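Local coordinates for DUF1214 domain-containing protein (Burkholderia cenocepacia, PDB 6ANS), which is of unknown function but belongs to the DUF1214 family, carries two such regions in one chain and binds a sodium ion, at residues T36-S47 against Q228-E239; R115-R123 against V182-A190. One frame throughout, in Å; residues are numbered along the deposited sequence.

Contact 1. Residues T36-S47 against Q228-E239; sequences TWADFCDTLKRS and QGGLMRAAQFVE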
loop_
_atom_site.group_PDB
_atom_site.type_symbol
_atom_site.label_atom_id
_atom_site.label_comp_id
_atom_site.label_asym_id
_atom_site.label_seq_id
_atom_site.Cartn_x
_atom_site.Cartn_y
_atom_site.Cartn_z
ATOM N N THR A 36 -19.779 -11.118 9.485
ATOM C CA THR A 36 -19.019 -10.967 8.245
ATOM C C THR A 36 -17.525 -10.946 8.526
ATOM O O THR A 36 -16.731 -11.544 7.781
ATOM C CB THR A 36 -19.418 -9.681 7.512
ATOM O OG1 THR A 36 -20.836 -9.636 7.359
ATOM C CG2 THR A 36 -18.757 -9.631 6.130
ATOM N N TRP A 37 -17.123 -10.241 9.587
ATOM C CA TRP A 37 -15.712 -10.196 9.932
ATOM C C TRP A 37 -15.204 -11.588 10.263
ATOM O O TRP A 37 -14.105 -11.971 9.849
ATOM C CB TRP A 37 -15.477 -9.233 11.105
ATOM C CG TRP A 37 -14.016 -9.055 11.414
ATOM C CD1 TRP A 37 -13.338 -9.571 12.475
ATOM C CD2 TRP A 37 -13.048 -8.329 10.632
ATOM N NE1 TRP A 37 -12.016 -9.209 12.411
ATOM C CE2 TRP A 37 -11.811 -8.447 11.292
ATOM C CE3 TRP A 37 -13.113 -7.582 9.445
ATOM C CZ2 TRP A 37 -10.649 -7.860 10.809
ATOM C CZ3 TRP A 37 -11.954 -6.994 8.962
ATOM C CH2 TRP A 37 -10.738 -7.134 9.642
ATOM N N ALA A 38 -15.999 -12.372 11.002
ATOM C CA ALA A 38 -15.594 -13.743 11.291
ATOM C C ALA A 38 -15.446 -14.547 10.007
ATOM O O ALA A 38 -14.435 -15.229 9.799
ATOM C CB ALA A 38 -16.606 -14.403 12.231
ATOM N N ASP A 39 -16.446 -14.459 9.119
ATOM C CA ASP A 39 -16.391 -15.197 7.858
ATOM C C ASP A 39 -15.212 -14.756 7.007
ATOM O O ASP A 39 -14.574 -15.578 6.342
ATOM C CB ASP A 39 -17.692 -15.001 7.079
ATOM C CG ASP A 39 -18.868 -15.640 7.760
ATOM O OD1 ASP A 39 -18.653 -16.369 8.762
ATOM O OD2 ASP A 39 -20.005 -15.379 7.317
ATOM N N PHE A 40 -14.939 -13.449 6.990
ATOM C CA PHE A 40 -13.781 -12.900 6.283
ATOM C C PHE A 40 -12.478 -13.532 6.763
ATOM O O PHE A 40 -11.662 -14.007 5.958
ATOM C CB PHE A 40 -13.786 -11.379 6.474
ATOM C CG PHE A 40 -12.534 -10.680 6.045
ATOM C CD1 PHE A 40 -12.346 -10.332 4.711
ATOM C CD2 PHE A 40 -11.589 -10.269 6.989
ATOM C CE1 PHE A 40 -11.201 -9.648 4.311
ATOM C CE2 PHE A 40 -10.443 -9.560 6.604
ATOM C CZ PHE A 40 -10.248 -9.252 5.271
ATOM N N CYS A 41 -12.263 -13.548 8.081
ATOM C CA CYS A 41 -11.027 -14.116 8.610
ATOM C C CYS A 41 -10.959 -15.627 8.366
ATOM O O CYS A 41 -9.892 -16.156 8.028
ATOM C CB CYS A 41 -10.899 -13.772 10.101
ATOM S SG CYS A 41 -10.739 -11.971 10.397
ATOM N N ASP A 42 -12.089 -16.330 8.493
ATOM C CA ASP A 42 -12.093 -17.777 8.244
ATOM C C ASP A 42 -11.831 -18.117 6.777
ATOM O O ASP A 42 -11.251 -19.170 6.478
ATOM C CB ASP A 42 -13.432 -18.398 8.655
ATOM C CG ASP A 42 -13.631 -18.426 10.157
ATOM O OD1 ASP A 42 -12.640 -18.241 10.904
ATOM O OD2 ASP A 42 -14.780 -18.671 10.581
ATOM N N THR A 43 -12.302 -17.282 5.849
ATOM C CA THR A 43 -11.961 -17.498 4.448
ATOM C C THR A 43 -10.476 -17.267 4.222
ATOM O O THR A 43 -9.811 -18.057 3.545
ATOM C CB THR A 43 -12.804 -16.587 3.558
ATOM O OG1 THR A 43 -14.188 -16.862 3.795
ATOM C CG2 THR A 43 -12.452 -16.780 2.054
ATOM N N LEU A 44 -9.935 -16.206 4.811
ATOM C CA LEU A 44 -8.490 -16.004 4.811
ATOM C C LEU A 44 -7.761 -17.229 5.341
ATOM O O LEU A 44 -6.805 -17.718 4.725
ATOM C CB LEU A 44 -8.156 -14.795 5.673
ATOM C CG LEU A 44 -8.162 -13.519 4.878
ATOM C CD1 LEU A 44 -7.957 -12.327 5.797
ATOM C CD2 LEU A 44 -7.020 -13.693 3.880
ATOM N N LYS A 45 -8.214 -17.746 6.486
ATOM C CA LYS A 45 -7.558 -18.900 7.086
ATOM C C LYS A 45 -7.575 -20.089 6.137
ATOM O O LYS A 45 -6.540 -20.719 5.903
ATOM C CB LYS A 45 -8.229 -19.251 8.421
ATOM C CG LYS A 45 -7.637 -20.459 9.144
ATOM C CD LYS A 45 -8.041 -20.441 10.641
ATOM C CE LYS A 45 -9.551 -20.582 10.831
ATOM N NZ LYS A 45 -9.950 -20.644 12.267
ATOM N N ARG A 46 -8.747 -20.386 5.556
ATOM C CA ARG A 46 -8.886 -21.532 4.670
ATOM C C ARG A 46 -7.982 -21.418 3.444
ATOM O O ARG A 46 -7.567 -22.439 2.881
ATOM C CB ARG A 46 -10.346 -21.671 4.249
ATOM C CG ARG A 46 -10.686 -22.992 3.614
ATOM C CD ARG A 46 -12.180 -23.117 3.340
ATOM N NE ARG A 46 -12.624 -22.183 2.301
ATOM C CZ ARG A 46 -13.633 -21.331 2.458
ATOM N NH1 ARG A 46 -14.315 -21.323 3.601
ATOM N NH2 ARG A 46 -13.971 -20.506 1.475
ATOM N N SER A 47 -7.639 -20.195 3.037
ATOM C CA SER A 47 -6.702 -19.998 1.933
ATOM C C SER A 47 -5.342 -20.632 2.196
ATOM O O SER A 47 -4.623 -20.928 1.240
ATOM C CB SER A 47 -6.494 -18.513 1.671
ATOM O OG SER A 47 -7.664 -17.922 1.165
ATOM N N GLN A 228 -20.008 -5.212 3.467
ATOM C CA GLN A 228 -20.184 -6.659 3.542
ATOM C C GLN A 228 -19.723 -7.312 2.246
ATOM O O GLN A 228 -18.988 -8.303 2.264
ATOM C CB GLN A 228 -21.647 -7.013 3.850
ATOM C CG GLN A 228 -21.896 -8.519 4.139
ATOM C CD GLN A 228 -22.052 -9.383 2.867
ATOM O OE1 GLN A 228 -22.286 -8.869 1.771
ATOM N NE2 GLN A 228 -21.918 -10.699 3.024
ATOM N N GLY A 229 -20.135 -6.748 1.109
ATOM C CA GLY A 229 -19.737 -7.303 -0.175
ATOM C C GLY A 229 -18.257 -7.138 -0.453
ATOM O O GLY A 229 -17.616 -8.034 -1.011
ATOM N N GLY A 230 -17.697 -5.985 -0.092
ATOM C CA GLY A 230 -16.281 -5.757 -0.344
ATOM C C GLY A 230 -15.398 -6.690 0.459
ATOM O O GLY A 230 -14.407 -7.214 -0.051
ATOM N N LEU A 231 -15.743 -6.917 1.726
ATOM C CA LEU A 231 -14.926 -7.804 2.554
ATOM C C LEU A 231 -14.941 -9.233 2.019
ATOM O O LEU A 231 -13.887 -9.870 1.882
ATOM C CB LEU A 231 -15.405 -7.764 4.006
ATOM C CG LEU A 231 -15.041 -6.483 4.761
ATOM C CD1 LEU A 231 -15.778 -6.416 6.100
ATOM C CD2 LEU A 231 -13.543 -6.405 4.966
HETATM N N MSE A 232 -16.125 -9.759 1.706
HETATM C CA MSE A 232 -16.214 -11.134 1.227
HETATM C C MSE A 232 -15.506 -11.269 -0.124
HETATM O O MSE A 232 -14.781 -12.241 -0.349
HETATM C CB MSE A 232 -17.679 -11.601 1.142
HETATM C CG MSE A 232 -18.335 -11.785 2.529
HETATM SE SE MSE A 232 -17.117 -12.505 3.956
HETATM C CE MSE A 232 -16.714 -14.246 3.109
ATOM N N ARG A 233 -15.672 -10.283 -1.014
ATOM C CA ARG A 233 -14.947 -10.350 -2.283
ATOM C C ARG A 233 -13.441 -10.310 -2.053
ATOM O O ARG A 233 -12.686 -11.046 -2.705
ATOM C CB ARG A 233 -15.384 -9.218 -3.227
ATOM C CG ARG A 233 -16.717 -9.514 -3.976
ATOM C CD ARG A 233 -17.017 -8.443 -5.041
ATOM N NE ARG A 233 -17.347 -7.163 -4.415
ATOM C CZ ARG A 233 -18.556 -6.858 -3.953
ATOM N NH1 ARG A 233 -19.547 -7.737 -4.067
ATOM N NH2 ARG A 233 -18.778 -5.676 -3.387
ATOM N N ALA A 234 -12.984 -9.471 -1.118
ATOM C CA ALA A 234 -11.555 -9.416 -0.817
ATOM C C ALA A 234 -11.051 -10.762 -0.316
ATOM O O ALA A 234 -10.039 -11.275 -0.802
ATOM C CB ALA A 234 -11.269 -8.311 0.206
ATOM N N ALA A 235 -11.769 -11.368 0.638
ATOM C CA ALA A 235 -11.353 -12.667 1.172
ATOM C C ALA A 235 -11.368 -13.729 0.088
ATOM O O ALA A 235 -10.449 -14.551 -0.000
ATOM C CB ALA A 235 -12.257 -13.096 2.345
ATOM N N GLN A 236 -12.414 -13.731 -0.743
ATOM C CA GLN A 236 -12.512 -14.731 -1.800
ATOM C C GLN A 236 -11.473 -14.506 -2.892
ATOM O O GLN A 236 -11.059 -15.467 -3.549
ATOM C CB GLN A 236 -13.935 -14.745 -2.370
ATOM C CG GLN A 236 -14.915 -15.531 -1.483
ATOM C CD GLN A 236 -16.311 -14.947 -1.486
ATOM O OE1 GLN A 236 -16.670 -14.168 -2.378
ATOM N NE2 GLN A 236 -17.127 -15.342 -0.498
ATOM N N PHE A 237 -11.038 -13.255 -3.087
ATOM C CA PHE A 237 -9.931 -12.972 -3.999
ATOM C C PHE A 237 -8.652 -13.686 -3.567
ATOM O O PHE A 237 -7.938 -14.244 -4.407
ATOM C CB PHE A 237 -9.701 -11.461 -4.085
ATOM C CG PHE A 237 -8.623 -11.046 -5.068
ATOM C CD1 PHE A 237 -8.941 -10.770 -6.402
ATOM C CD2 PHE A 237 -7.298 -10.911 -4.651
ATOM C CE1 PHE A 237 -7.951 -10.368 -7.307
ATOM C CE2 PHE A 237 -6.300 -10.520 -5.546
ATOM C CZ PHE A 237 -6.625 -10.242 -6.882
ATOM N N VAL A 238 -8.333 -13.663 -2.269
ATOM C CA VAL A 238 -7.128 -14.343 -1.786
ATOM C C VAL A 238 -7.203 -15.832 -2.088
ATOM O O VAL A 238 -6.269 -16.427 -2.647
ATOM C CB VAL A 238 -6.932 -14.114 -0.275
ATOM C CG1 VAL A 238 -5.762 -14.957 0.217
ATOM C CG2 VAL A 238 -6.689 -12.657 0.019
ATOM N N GLU A 239 -8.323 -16.455 -1.730
ATOM C CA GLU A 239 -8.457 -17.894 -1.930
ATOM C C GLU A 239 -8.426 -18.253 -3.407
ATOM O O GLU A 239 -7.698 -19.166 -3.818
ATOM C CB GLU A 239 -9.750 -18.401 -1.296
ATOM C CG GLU A 239 -9.999 -19.891 -1.541
ATOM C CD GLU A 239 -10.949 -20.492 -0.529
ATOM O OE1 GLU A 239 -12.104 -20.013 -0.479
ATOM O OE2 GLU A 239 -10.561 -21.457 0.183
HETATM O O HOH W 1 -21.627 -11.702 5.746
HETATM O O HOH W 2 -15.845 -17.384 1.707
HETATM O O HOH W 3 -8.468 -22.941 0.044
#

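Contact 2. Residues R115-R123 against V182-A190; sequences RVDGRCEYR and VRMEPDTNA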
loop_
_atom_site.group_PDB
_atom_site.type_symbol
_atom_site.label_atom_id
_atom_site.label_comp_id
_atom_site.label_asym_id
_atom_site.label_seq_id
_atom_site.Cartn_x
_atom_site.Cartn_y
_atom_site.Cartn_z
ATOM N N ARG A 115 -11.182 0.457 -10.150
ATOM C CA ARG A 115 -12.523 -0.093 -10.265
ATOM C C ARG A 115 -13.402 0.906 -10.984
ATOM O O ARG A 115 -13.379 2.098 -10.684
ATOM C CB ARG A 115 -13.122 -0.405 -8.894
ATOM C CG ARG A 115 -12.433 -1.517 -8.132
ATOM C CD ARG A 115 -12.569 -2.847 -8.858
ATOM N NE ARG A 115 -13.892 -3.447 -8.756
ATOM C CZ ARG A 115 -14.110 -4.748 -8.925
ATOM N NH1 ARG A 115 -13.086 -5.553 -9.198
ATOM N NH2 ARG A 115 -15.335 -5.251 -8.831
ATOM N N VAL A 116 -14.167 0.423 -11.955
ATOM C CA VAL A 116 -15.099 1.262 -12.675
ATOM C C VAL A 116 -16.427 0.513 -12.742
ATOM O O VAL A 116 -16.511 -0.676 -12.442
ATOM C CB VAL A 116 -14.566 1.630 -14.078
ATOM C CG1 VAL A 116 -13.284 2.477 -13.976
ATOM C CG2 VAL A 116 -14.276 0.372 -14.872
ATOM N N ASP A 117 -17.470 1.238 -13.131
ATOM C CA ASP A 117 -18.798 0.693 -13.386
ATOM C C ASP A 117 -19.057 0.814 -14.884
ATOM O O ASP A 117 -19.148 1.928 -15.413
ATOM C CB ASP A 117 -19.847 1.468 -12.587
ATOM C CG ASP A 117 -21.248 0.895 -12.705
ATOM O OD1 ASP A 117 -21.563 0.211 -13.701
ATOM O OD2 ASP A 117 -22.057 1.175 -11.793
ATOM N N GLY A 118 -19.214 -0.324 -15.557
ATOM C CA GLY A 118 -19.408 -0.299 -17.002
ATOM C C GLY A 118 -20.655 0.434 -17.469
ATOM O O GLY A 118 -20.789 0.702 -18.670
ATOM N N ARG A 119 -21.563 0.764 -16.564
ATOM C CA ARG A 119 -22.747 1.518 -16.940
ATOM C C ARG A 119 -22.527 3.024 -16.894
ATOM O O ARG A 119 -23.426 3.779 -17.270
ATOM C CB ARG A 119 -23.911 1.133 -16.028
ATOM C CG ARG A 119 -24.260 -0.358 -16.078
ATOM C CD ARG A 119 -25.170 -0.736 -14.927
ATOM N NE ARG A 119 -24.542 -0.474 -13.635
ATOM C CZ ARG A 119 -25.145 -0.673 -12.466
ATOM N NH1 ARG A 119 -26.394 -1.126 -12.434
ATOM N NH2 ARG A 119 -24.512 -0.407 -11.330
ATOM N N CYS A 120 -21.362 3.475 -16.449
ATOM C CA CYS A 120 -21.041 4.886 -16.314
ATOM C C CYS A 120 -19.945 5.243 -17.314
ATOM O O CYS A 120 -19.485 4.397 -18.083
ATOM C CB CYS A 120 -20.628 5.188 -14.863
ATOM S SG CYS A 120 -21.901 4.639 -13.653
ATOM N N GLU A 121 -19.516 6.503 -17.303
ATOM C CA GLU A 121 -18.459 6.948 -18.203
ATOM C C GLU A 121 -17.335 7.616 -17.418
ATOM O O GLU A 121 -17.584 8.290 -16.414
ATOM C CB GLU A 121 -19.023 7.897 -19.252
ATOM C CG GLU A 121 -20.121 7.250 -20.107
ATOM C CD GLU A 121 -20.526 8.134 -21.275
ATOM O OE1 GLU A 121 -20.828 9.320 -21.037
ATOM O OE2 GLU A 121 -20.523 7.650 -22.425
ATOM N N TYR A 122 -16.099 7.427 -17.880
ATOM C CA TYR A 122 -14.913 7.886 -17.173
ATOM C C TYR A 122 -13.965 8.596 -18.130
ATOM O O TYR A 122 -13.869 8.261 -19.318
ATOM C CB TYR A 122 -14.176 6.707 -16.485
ATOM C CG TYR A 122 -15.062 6.002 -15.482
ATOM C CD1 TYR A 122 -15.029 6.331 -14.131
ATOM C CD2 TYR A 122 -15.959 5.030 -15.899
ATOM C CE1 TYR A 122 -15.858 5.686 -13.222
ATOM C CE2 TYR A 122 -16.799 4.386 -15.009
ATOM C CZ TYR A 122 -16.749 4.715 -13.676
ATOM O OH TYR A 122 -17.588 4.071 -12.808
ATOM N N ARG A 123 -13.261 9.576 -17.585
ATOM C CA ARG A 123 -12.191 10.285 -18.275
ATOM C C ARG A 123 -10.869 9.957 -17.591
ATOM O O ARG A 123 -10.742 10.115 -16.370
ATOM C CB ARG A 123 -12.436 11.794 -18.236
ATOM C CG ARG A 123 -11.837 12.559 -19.377
ATOM C CD ARG A 123 -11.911 14.069 -19.130
ATOM N NE ARG A 123 -13.152 14.472 -18.473
ATOM C CZ ARG A 123 -14.289 14.735 -19.108
ATOM N NH1 ARG A 123 -14.355 14.634 -20.435
ATOM N NH2 ARG A 123 -15.361 15.101 -18.416
ATOM N N VAL A 182 -12.038 3.859 -25.053
ATOM C CA VAL A 182 -11.817 2.476 -24.638
ATOM C C VAL A 182 -13.182 1.884 -24.326
ATOM O O VAL A 182 -13.913 2.400 -23.470
ATOM C CB VAL A 182 -10.893 2.365 -23.412
ATOM C CG1 VAL A 182 -10.587 0.890 -23.130
ATOM C CG2 VAL A 182 -9.625 3.164 -23.594
ATOM N N ARG A 183 -13.507 0.785 -24.992
ATOM C CA ARG A 183 -14.820 0.170 -24.855
ATOM C C ARG A 183 -15.030 -0.452 -23.471
ATOM O O ARG A 183 -14.114 -1.025 -22.880
ATOM C CB ARG A 183 -14.978 -0.890 -25.952
ATOM C CG ARG A 183 -16.106 -1.842 -25.772
ATOM C CD ARG A 183 -16.098 -2.869 -26.915
ATOM N NE ARG A 183 -17.356 -3.588 -26.972
ATOM C CZ ARG A 183 -17.609 -4.698 -26.293
ATOM N NH1 ARG A 183 -16.680 -5.233 -25.510
ATOM N NH2 ARG A 183 -18.784 -5.283 -26.415
HETATM N N MSE A 184 -16.252 -0.334 -22.959
HETATM C CA MSE A 184 -16.701 -1.111 -21.809
HETATM C C MSE A 184 -18.014 -1.802 -22.141
HETATM O O MSE A 184 -18.713 -1.379 -23.036
HETATM C CB MSE A 184 -16.906 -0.230 -20.571
HETATM C CG MSE A 184 -15.650 0.462 -20.078
HETATM SE SE MSE A 184 -15.887 1.209 -18.286
HETATM C CE MSE A 184 -17.182 2.594 -18.673
ATOM N N GLU A 185 -18.340 -2.850 -21.403
ATOM C CA GLU A 185 -19.666 -3.438 -21.345
ATOM C C GLU A 185 -20.305 -3.097 -20.001
ATOM O O GLU A 185 -19.620 -2.652 -19.073
ATOM C CB GLU A 185 -19.591 -4.965 -21.506
ATOM C CG GLU A 185 -18.941 -5.419 -22.795
ATOM C CD GLU A 185 -18.631 -6.905 -22.803
ATOM O OE1 GLU A 185 -19.067 -7.611 -21.877
ATOM O OE2 GLU A 185 -17.948 -7.358 -23.747
ATOM N N PRO A 186 -21.623 -3.255 -19.871
ATOM C CA PRO A 186 -22.258 -3.041 -18.557
ATOM C C PRO A 186 -21.569 -3.772 -17.407
ATOM O O PRO A 186 -21.490 -3.228 -16.299
ATOM C CB PRO A 186 -23.689 -3.560 -18.781
ATOM C CG PRO A 186 -23.941 -3.302 -20.253
ATOM C CD PRO A 186 -22.613 -3.490 -20.945
ATOM N N ASP A 187 -21.074 -4.988 -17.641
ATOM C CA ASP A 187 -20.406 -5.779 -16.617
ATOM C C ASP A 187 -18.947 -5.398 -16.409
ATOM O O ASP A 187 -18.314 -5.952 -15.507
ATOM C CB ASP A 187 -20.475 -7.269 -16.966
ATOM C CG ASP A 187 -21.811 -7.891 -16.624
ATOM O OD1 ASP A 187 -22.664 -7.208 -16.016
ATOM O OD2 ASP A 187 -22.010 -9.073 -16.974
ATOM N N THR A 188 -18.386 -4.520 -17.241
ATOM C CA THR A 188 -17.010 -4.093 -17.037
ATOM C C THR A 188 -16.880 -3.507 -15.643
ATOM O O THR A 188 -17.734 -2.733 -15.205
ATOM C CB THR A 188 -16.602 -3.052 -18.080
ATOM O OG1 THR A 188 -16.617 -3.644 -19.383
ATOM C CG2 THR A 188 -15.206 -2.496 -17.762
ATOM N N ASN A 189 -15.820 -3.891 -14.936
ATOM C CA ASN A 189 -15.622 -3.388 -13.578
ATOM C C ASN A 189 -14.200 -2.954 -13.259
ATOM O O ASN A 189 -13.946 -2.548 -12.119
ATOM C CB ASN A 189 -16.081 -4.445 -12.544
ATOM C CG ASN A 189 -15.279 -5.740 -12.621
ATOM O OD1 ASN A 189 -14.155 -5.788 -13.141
ATOM N ND2 ASN A 189 -15.876 -6.812 -12.126
ATOM N N ALA A 190 -13.263 -3.028 -14.206
ATOM C CA ALA A 190 -11.890 -2.628 -13.925
ATOM C C ALA A 190 -11.218 -2.034 -15.162
ATOM O O ALA A 190 -11.507 -2.413 -16.300
ATOM C CB ALA A 190 -11.046 -3.800 -13.424
HETATM O O HOH W 4 -21.650 -2.463 -13.844
#

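Contact 1. Residues T36-S47 against Q228-E239
Phe40 pushes its ring into a hollow of helix 228-239 made by Leu231, Met232, Ala234 and Ala235. With CG anti to the backbone N (chi1 169°), the ring reaches across: Leu231 CD2 lies over one face, 4.2 Å from the ring centroid, Ala234 CB sits at the edge, and Phe40 CD1 comes within 3.6 Å of Ala235 CB. In return selenomethionine Met232, bent at chi2 and chi3, fills the hollow among Thr36, Asp39, Phe40 and Thr43, its SE 4.0 Å from Thr36 CG2. Thr43 is the third knob, set among Met232, Ala235, Gln236 and Glu239; its CG2 rests 3.7 Å from Ala235 CB, while OG1 turns back to Asp39 O. Beyond these bumps, Arg46 grips Glu239 side-on through NE and NH2, each oxygen using its syn lone pair and lying somewhat out of the guanidinium plane, with NH2 to OE1 at 2.7 Å. Three waters bridge the helices, at Thr36-Gln228, Thr43-Gln236 and Arg46-Glu239. This is knobs-into-holes packing of two nearly parallel helices, at 5°, axes 8.6 Å apart. Helix 24-33 packs on Thr36 and Leu231, helix 60-83 on Leu44 and Phe237, and the second subunit on Trp37, Cys41 and Lys45.

Contact 2. Residues R115-R123 against V182-A190
The guanidinium of Arg115 lies stacked on the side-chain amide of Asn189, the planes 26° apart and the two side chains pointing the same way; Asn189 CG is 3.6 Å above the guanidinium plane, offset toward its rim. Bends at chi2 and chi3 fold the arginine back over this amide. Outside the pair, Arg115 NH1 bonds Tyr113 and Asn189 ND2 bonds Gly141. The Tyr122 ring carries Val116 CG1 over the centre of one face, while at its edge, in plane, stand Asp117 O and the methyl of selenomethionine Met184. Its hydroxyl accepts from Asp117 N at 2.9 Å and also bonds Gly87 O. The Arg119 guanidinium meets the Asp117 carboxylate edge-on, NE to OD1 and NH2 to OD2, and Asp117 OD1 takes the backbone N of Arg119 too, from above the carboxylate plane. A water that also bonds Pro186 O donates to OD1 as well.

Between the backbones, Val116 N bonds Asn189 O at 3.0 Å, and Gly118 N makes a weak bond to Thr188 O. Gly118 CA comes within 3.1 Å of Glu185 O, a CA-H...O contact between the turns. Met184 SE packs 3.9 Å from Val116 CG2.

Two type I turns, 117-120 and 185-188, thus nestle together, the first tightened by an Asx turn at Asp117. They join two four-stranded sheets. In that of 109-115, 188-196, 133-140 and 151-155, Arg115 and Ala190 pair antiparallel, and Ala190 with Asn189 also forms a classic beta bulge against strand 133-140; Tyr122 and Val182 belong to that of 181-183, 167-173, 122-125 and 207-212.

Overall arrangement
Contact 1 is a buried pairing of two helices, whereas contact 2 is a partly buried meeting of turns and strand ends, with Arg119 and Pro186 exposed. They share no secondary-structure element: contact 1 joins helices 35-46 and 224-251, and contact 2 is nested in the loop they close. Centres lie 25 Å apart and nearest atoms about 5 Å, without touching. Side-chain knobs do most of the work in contact 1, with its ion pair spanning the two segments; in contact 2 backbone bonds cross over but no ion pair does: Asp117-Arg119 and Arg183-Glu185 lie within one segment, and Glu121 and Glu185 also pair outside. Only contact 1 is touched by the second subunit.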